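Local coordinates for protein MIP07328p (Drosophila melanogaster, PDB 6FKK) that probably acts as a chemorepellent axon guidance cue, binding semaphorin receptors through its extracellular region, of which this chain holds the sema domain and the plexin repeat that follows, at residues F28-H33 with E452-T457; A42-Y47 with E61-D66. One frame throughout, in Å; residues are numbered along the deposited sequence.

How the contacts relate
Both contacts reach the same four-stranded blade of the sema propeller, at its two ends. Contact 1 lies near the middle of the domain, where the blade's first strand, 29-33, meets strand 452-456 of the last blade, its neighbour round the ring; it is a surface contact, made by side chains and one carboxylate-to-backbone bond. Contact 2 is farther out and mostly buried. There the turn before strand 45-50 holds the chain leaving strand 56-61, through a strand pair, a backbone bond and a histidine ring. Their centres are about 20 Å apart, yet they touch: F28 packs on A42 and Y47, and L31 on I46, so residues beside contact 1 back onto contact 2.

Contact 1 (F28-H33 with E452-T457); sequences FKILDH and ELVIST
I30 and E452 make the one hydrogen bond between these strands. The backbone N of I30 gives its proton to OE1 of E452 at 3.1 Å, nearly straight at 159°, and the oxygen accepts on its syn lone pair. Backbone bonds of K29 with G41 and of L31 with L39 tie this strand to 37-41, while the carboxylate takes the N-H that looks out from the strand's other edge. To get there the E452 chain runs out extended beyond CG, passing I30 in the reverse direction, and OE1 settles beside CG1 of the isoleucine.

The charged pair is looser. K29 lies across the end of E452 and offers its methylenes, with CE 3.6 Å from OE2, while NZ stays 5.0 Å from that oxygen; any attraction is probably long-range only.

The remaining contacts are made by the methyls of V454. It sends CG1, trans to the backbone N (chi1 -174°), over one face of the H33 ring, 3.8 Å from the centroid and shifted toward the rim, a CH-pi contact. Its other methyl, CG2, lies 4.2 Å from CG1 of I30, whose side chain also rests on V38, V40 and V465.

The two strands run 39° apart and are not paired. They are the inner edges of adjacent blades, the first and the last, whose meeting closes the ring of the seven-bladed sema-domain beta-propeller; strand 18-21 supplies the outer strand of that last blade.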
loop_
_atom_site.group_PDB
_atom_site.type_symbol
_atom_site.label_atom_id
_atom_site.label_comp_id
_atom_site.label_asym_id
_atom_site.label_seq_id
_atom_site.Cartn_x
_atom_site.Cartn_y
_atom_site.Cartn_z
ATOM N N PHE A 28 2.613 -13.631 9.188
ATOM C CA PHE A 28 1.676 -12.640 9.701
ATOM C C PHE A 28 1.196 -11.706 8.593
ATOM O O PHE A 28 1.903 -11.447 7.614
ATOM C CB PHE A 28 2.322 -11.818 10.820
ATOM C CG PHE A 28 2.444 -12.554 12.127
ATOM C CD1 PHE A 28 1.528 -13.531 12.477
ATOM C CD2 PHE A 28 3.476 -12.266 13.005
ATOM C CE1 PHE A 28 1.639 -14.208 13.679
ATOM C CE2 PHE A 28 3.592 -12.941 14.207
ATOM C CZ PHE A 28 2.671 -13.914 14.544
ATOM N N LYS A 29 -0.022 -11.196 8.764
ATOM C CA LYS A 29 -0.607 -10.217 7.856
ATOM C C LYS A 29 -1.566 -9.341 8.647
ATOM O O LYS A 29 -2.416 -9.857 9.378
ATOM C CB LYS A 29 -1.341 -10.898 6.696
ATOM C CG LYS A 29 -2.199 -9.962 5.851
ATOM C CD LYS A 29 -1.372 -9.160 4.858
ATOM C CE LYS A 29 -2.261 -8.252 4.015
ATOM N NZ LYS A 29 -3.335 -9.009 3.306
ATOM N N ILE A 30 -1.424 -8.027 8.507
ATOM C CA ILE A 30 -2.285 -7.088 9.219
ATOM C C ILE A 30 -3.620 -6.995 8.495
ATOM O O ILE A 30 -3.669 -6.751 7.284
ATOM C CB ILE A 30 -1.614 -5.709 9.332
ATOM C CG1 ILE A 30 -0.306 -5.812 10.120
ATOM C CG2 ILE A 30 -2.553 -4.714 9.994
ATOM C CD1 ILE A 30 -0.484 -6.275 11.552
ATOM N N LEU A 31 -4.710 -7.192 9.236
ATOM C CA LEU A 31 -6.052 -7.170 8.669
ATOM C C LEU A 31 -6.844 -5.920 9.018
ATOM O O LEU A 31 -7.662 -5.481 8.208
ATOM C CB LEU A 31 -6.840 -8.404 9.127
ATOM C CG LEU A 31 -6.220 -9.752 8.751
ATOM C CD1 LEU A 31 -7.129 -10.903 9.153
ATOM C CD2 LEU A 31 -5.912 -9.802 7.262
ATOM N N ASP A 32 -6.623 -5.341 10.196
ATOM C CA ASP A 32 -7.298 -4.113 10.594
ATOM C C ASP A 32 -6.504 -3.481 11.727
ATOM O O ASP A 32 -5.947 -4.190 12.568
ATOM C CB ASP A 32 -8.743 -4.380 11.034
ATOM C CG ASP A 32 -9.526 -3.102 11.277
ATOM O OD1 ASP A 32 -9.833 -2.397 10.291
ATOM O OD2 ASP A 32 -9.835 -2.805 12.452
ATOM N N HIS A 33 -6.453 -2.150 11.743
ATOM C CA HIS A 33 -5.658 -1.458 12.745
ATOM C C HIS A 33 -6.240 -0.079 13.016
ATOM O O HIS A 33 -6.796 0.568 12.124
ATOM C CB HIS A 33 -4.193 -1.328 12.307
ATOM C CG HIS A 33 -3.970 -0.311 11.230
ATOM N ND1 HIS A 33 -3.776 1.027 11.500
ATOM C CD2 HIS A 33 -3.915 -0.435 9.883
ATOM C CE1 HIS A 33 -3.609 1.682 10.365
ATOM N NE2 HIS A 33 -3.688 0.818 9.369
ATOM N N GLU A 452 5.098 -4.970 6.523
ATOM C CA GLU A 452 4.159 -3.866 6.656
ATOM C C GLU A 452 4.634 -2.913 7.745
ATOM O O GLU A 452 5.499 -3.246 8.559
ATOM C CB GLU A 452 2.743 -4.365 6.978
ATOM C CG GLU A 452 1.997 -4.952 5.790
ATOM C CD GLU A 452 0.811 -5.797 6.213
ATOM O OE1 GLU A 452 0.925 -6.506 7.234
ATOM O OE2 GLU A 452 -0.232 -5.751 5.527
ATOM N N LEU A 453 4.050 -1.715 7.747
ATOM C CA LEU A 453 4.313 -0.703 8.763
ATOM C C LEU A 453 2.991 -0.101 9.212
ATOM O O LEU A 453 2.175 0.303 8.378
ATOM C CB LEU A 453 5.237 0.400 8.235
ATOM C CG LEU A 453 6.684 0.019 7.922
ATOM C CD1 LEU A 453 7.468 1.239 7.461
ATOM C CD2 LEU A 453 7.341 -0.620 9.133
ATOM N N VAL A 454 2.784 -0.045 10.525
ATOM C CA VAL A 454 1.573 0.505 11.122
ATOM C C VAL A 454 1.977 1.634 12.056
ATOM O O VAL A 454 2.916 1.484 12.848
ATOM C CB VAL A 454 0.770 -0.570 11.877
ATOM C CG1 VAL A 454 -0.560 -0.002 12.353
ATOM C CG2 VAL A 454 0.554 -1.784 10.993
ATOM N N ILE A 455 1.266 2.754 11.970
ATOM C CA ILE A 455 1.600 3.959 12.715
ATOM C C ILE A 455 0.491 4.241 13.718
ATOM O O ILE A 455 -0.685 4.340 13.344
ATOM C CB ILE A 455 1.806 5.160 11.780
ATOM C CG1 ILE A 455 3.155 5.054 11.064
ATOM C CG2 ILE A 455 1.698 6.462 12.556
ATOM C CD1 ILE A 455 3.479 6.260 10.212
ATOM N N SER A 456 0.869 4.378 14.986
ATOM C CA SER A 456 -0.023 4.835 16.051
ATOM C C SER A 456 0.542 6.153 16.570
ATOM O O SER A 456 1.518 6.163 17.327
ATOM C CB SER A 456 -0.137 3.800 17.165
ATOM O OG SER A 456 -0.938 4.295 18.226
ATOM N N THR A 457 -0.071 7.265 16.161
ATOM C CA THR A 457 0.468 8.572 16.517
ATOM C C THR A 457 0.248 8.887 17.990
ATOM O O THR A 457 1.112 9.493 18.636
ATOM C CB THR A 457 -0.160 9.655 15.642
ATOM O OG1 THR A 457 -1.588 9.530 15.674
ATOM C CG2 THR A 457 0.326 9.523 14.211
#

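Contact 2 (A42-Y47 with E61-D66); sequences AKDVIY and EWHSTD
D44 and W62 carry the backbone link at the open end of the outer beta-hairpin, strands 45-50 and 56-61, in this propeller blade. W62 N donates to D44 O at 2.6 Å, just beyond the antiparallel, non-hydrogen-bonded pair V45-E61. D44 sits third in a type II turn, A42 to V45, that joins strand 37-41 to 45-50, and its positive phi of 67° belongs to that turn.

On one face of the hairpin the side chains of V45 and E61 run alongside each other. CG2 of the valine touches CG of the glutamate at 3.7 Å, so E61 gives its aliphatic stem to the packing while remaining exposed. W62 turns to the other face, its chi1 of -174° carrying the indole away from the backbone N toward L86 and L99 of the next blade, and it makes a cation-pi contact with R110.

H63 bends back over D44. Its ring stands beside the backbone N (chi1 -67°), which lays one face against CB of D44, 3.8 Å from the ring centroid. The two side chains run roughly perpendicular, with carboxylate and imidazole planes 43° apart. D44 is buried, and its carboxylate is held from the loop before strand 86-91, OD2 by ND1 of H83 and OD1 by the backbone N of N84, so both its oxygens are occupied. N84 also bonds W62 O through ND2, and that same carbonyl oxygen receives a CA-H...O contact from CA of D44, 3.1 Å away.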
loop_
_atom_site.group_PDB
_atom_site.type_symbol
_atom_site.label_atom_id
_atom_site.label_comp_id
_atom_site.label_asym_id
_atom_site.label_seq_id
_atom_site.Cartn_x
_atom_site.Cartn_y
_atom_site.Cartn_z
ATOM N N ALA A 42 -2.939 -14.820 10.854
ATOM C CA ALA A 42 -1.781 -15.703 10.876
ATOM C C ALA A 42 -2.144 -17.125 10.481
ATOM O O ALA A 42 -3.241 -17.380 9.973
ATOM C CB ALA A 42 -1.144 -15.706 12.266
ATOM N N LYS A 43 -1.222 -18.056 10.713
ATOM C CA LYS A 43 -1.481 -19.468 10.465
ATOM C C LYS A 43 -2.450 -19.990 11.515
ATOM O O LYS A 43 -2.128 -20.019 12.707
ATOM C CB LYS A 43 -0.177 -20.261 10.484
ATOM C CG LYS A 43 -0.374 -21.764 10.372
ATOM C CD LYS A 43 0.952 -22.504 10.297
ATOM C CE LYS A 43 1.814 -22.230 11.517
ATOM N NZ LYS A 43 3.042 -23.074 11.532
ATOM N N ASP A 44 -3.652 -20.366 11.073
ATOM C CA ASP A 44 -4.664 -21.008 11.905
ATOM C C ASP A 44 -5.227 -20.091 12.987
ATOM O O ASP A 44 -6.165 -20.474 13.693
ATOM C CB ASP A 44 -4.103 -22.284 12.547
ATOM C CG ASP A 44 -3.784 -23.363 11.527
ATOM O OD1 ASP A 44 -4.421 -23.379 10.453
ATOM O OD2 ASP A 44 -2.897 -24.198 11.804
ATOM N N VAL A 45 -4.673 -18.887 13.136
ATOM C CA VAL A 45 -5.069 -17.977 14.206
ATOM C C VAL A 45 -5.157 -16.559 13.656
ATOM O O VAL A 45 -4.451 -16.192 12.712
ATOM C CB VAL A 45 -4.083 -18.025 15.404
ATOM C CG1 VAL A 45 -4.624 -17.231 16.580
ATOM C CG2 VAL A 45 -3.793 -19.459 15.831
ATOM N N ILE A 46 -6.049 -15.766 14.247
ATOM C CA ILE A 46 -6.062 -14.317 14.090
ATOM C C ILE A 46 -5.984 -13.705 15.484
ATOM O O ILE A 46 -6.678 -14.153 16.405
ATOM C CB ILE A 46 -7.307 -13.827 13.326
ATOM C CG1 ILE A 46 -7.312 -12.301 13.226
ATOM C CG2 ILE A 46 -8.581 -14.332 13.981
ATOM C CD1 ILE A 46 -8.500 -11.743 12.473
ATOM N N TYR A 47 -5.126 -12.699 15.643
ATOM C CA TYR A 47 -4.798 -12.139 16.947
ATOM C C TYR A 47 -5.312 -10.710 17.073
ATOM O O TYR A 47 -5.179 -9.907 16.143
ATOM C CB TYR A 47 -3.283 -12.149 17.188
ATOM C CG TYR A 47 -2.630 -13.510 17.078
ATOM C CD1 TYR A 47 -2.153 -13.979 15.860
ATOM C CD2 TYR A 47 -2.476 -14.321 18.196
ATOM C CE1 TYR A 47 -1.550 -15.218 15.756
ATOM C CE2 TYR A 47 -1.872 -15.563 18.101
ATOM C CZ TYR A 47 -1.411 -16.005 16.878
ATOM O OH TYR A 47 -0.811 -17.239 16.776
ATOM N N GLU A 61 -9.004 -18.912 16.974
ATOM C CA GLU A 61 -8.298 -19.990 16.299
ATOM C C GLU A 61 -9.221 -20.694 15.312
ATOM O O GLU A 61 -10.412 -20.882 15.580
ATOM C CB GLU A 61 -7.736 -20.996 17.309
ATOM C CG GLU A 61 -6.566 -20.458 18.123
ATOM C CD GLU A 61 -5.981 -21.488 19.070
ATOM O OE1 GLU A 61 -6.737 -22.361 19.545
ATOM O OE2 GLU A 61 -4.761 -21.428 19.337
ATOM N N TRP A 62 -8.656 -21.088 14.172
ATOM C CA TRP A 62 -9.426 -21.684 13.085
ATOM C C TRP A 62 -8.489 -22.606 12.317
ATOM O O TRP A 62 -7.565 -22.133 11.650
ATOM C CB TRP A 62 -10.012 -20.600 12.183
ATOM C CG TRP A 62 -10.932 -21.093 11.109
ATOM C CD1 TRP A 62 -11.256 -22.388 10.830
ATOM C CD2 TRP A 62 -11.650 -20.288 10.167
ATOM N NE1 TRP A 62 -12.130 -22.439 9.771
ATOM C CE2 TRP A 62 -12.388 -21.163 9.347
ATOM C CE3 TRP A 62 -11.740 -18.911 9.937
ATOM C CZ2 TRP A 62 -13.203 -20.707 8.313
ATOM C CZ3 TRP A 62 -12.552 -18.461 8.913
ATOM C CH2 TRP A 62 -13.272 -19.356 8.113
ATOM N N HIS A 63 -8.727 -23.911 12.407
ATOM C CA HIS A 63 -7.829 -24.908 11.846
ATOM C C HIS A 63 -8.495 -25.653 10.698
ATOM O O HIS A 63 -9.723 -25.767 10.636
ATOM C CB HIS A 63 -7.381 -25.909 12.915
ATOM C CG HIS A 63 -6.517 -25.305 13.976
ATOM N ND1 HIS A 63 -5.141 -25.346 13.926
ATOM C CD2 HIS A 63 -6.834 -24.639 15.112
ATOM C CE1 HIS A 63 -4.646 -24.734 14.987
ATOM N NE2 HIS A 63 -5.652 -24.295 15.721
ATOM N N SER A 64 -7.665 -26.161 9.791
ATOM C CA SER A 64 -8.150 -26.968 8.682
ATOM C C SER A 64 -8.425 -28.386 9.159
ATOM O O SER A 64 -7.619 -28.973 9.886
ATOM C CB SER A 64 -7.130 -26.987 7.544
ATOM O OG SER A 64 -6.949 -25.695 6.993
ATOM N N THR A 65 -9.566 -28.932 8.748
ATOM C CA THR A 65 -9.869 -30.322 9.049
ATOM C C THR A 65 -8.803 -31.227 8.446
ATOM O O THR A 65 -8.188 -30.906 7.426
ATOM C CB THR A 65 -11.245 -30.703 8.504
ATOM O OG1 THR A 65 -11.171 -30.844 7.080
ATOM C CG2 THR A 65 -12.265 -29.628 8.843
ATOM N N ASP A 66 -8.578 -32.371 9.096
ATOM C CA ASP A 66 -7.619 -33.329 8.560
ATOM C C ASP A 66 -8.022 -33.795 7.169
ATOM O O ASP A 66 -7.158 -34.143 6.359
ATOM C CB ASP A 66 -7.470 -34.517 9.509
ATOM C CG ASP A 66 -6.604 -34.195 10.711
ATOM O OD1 ASP A 66 -6.103 -33.052 10.793
ATOM O OD2 ASP A 66 -6.420 -35.083 11.570
#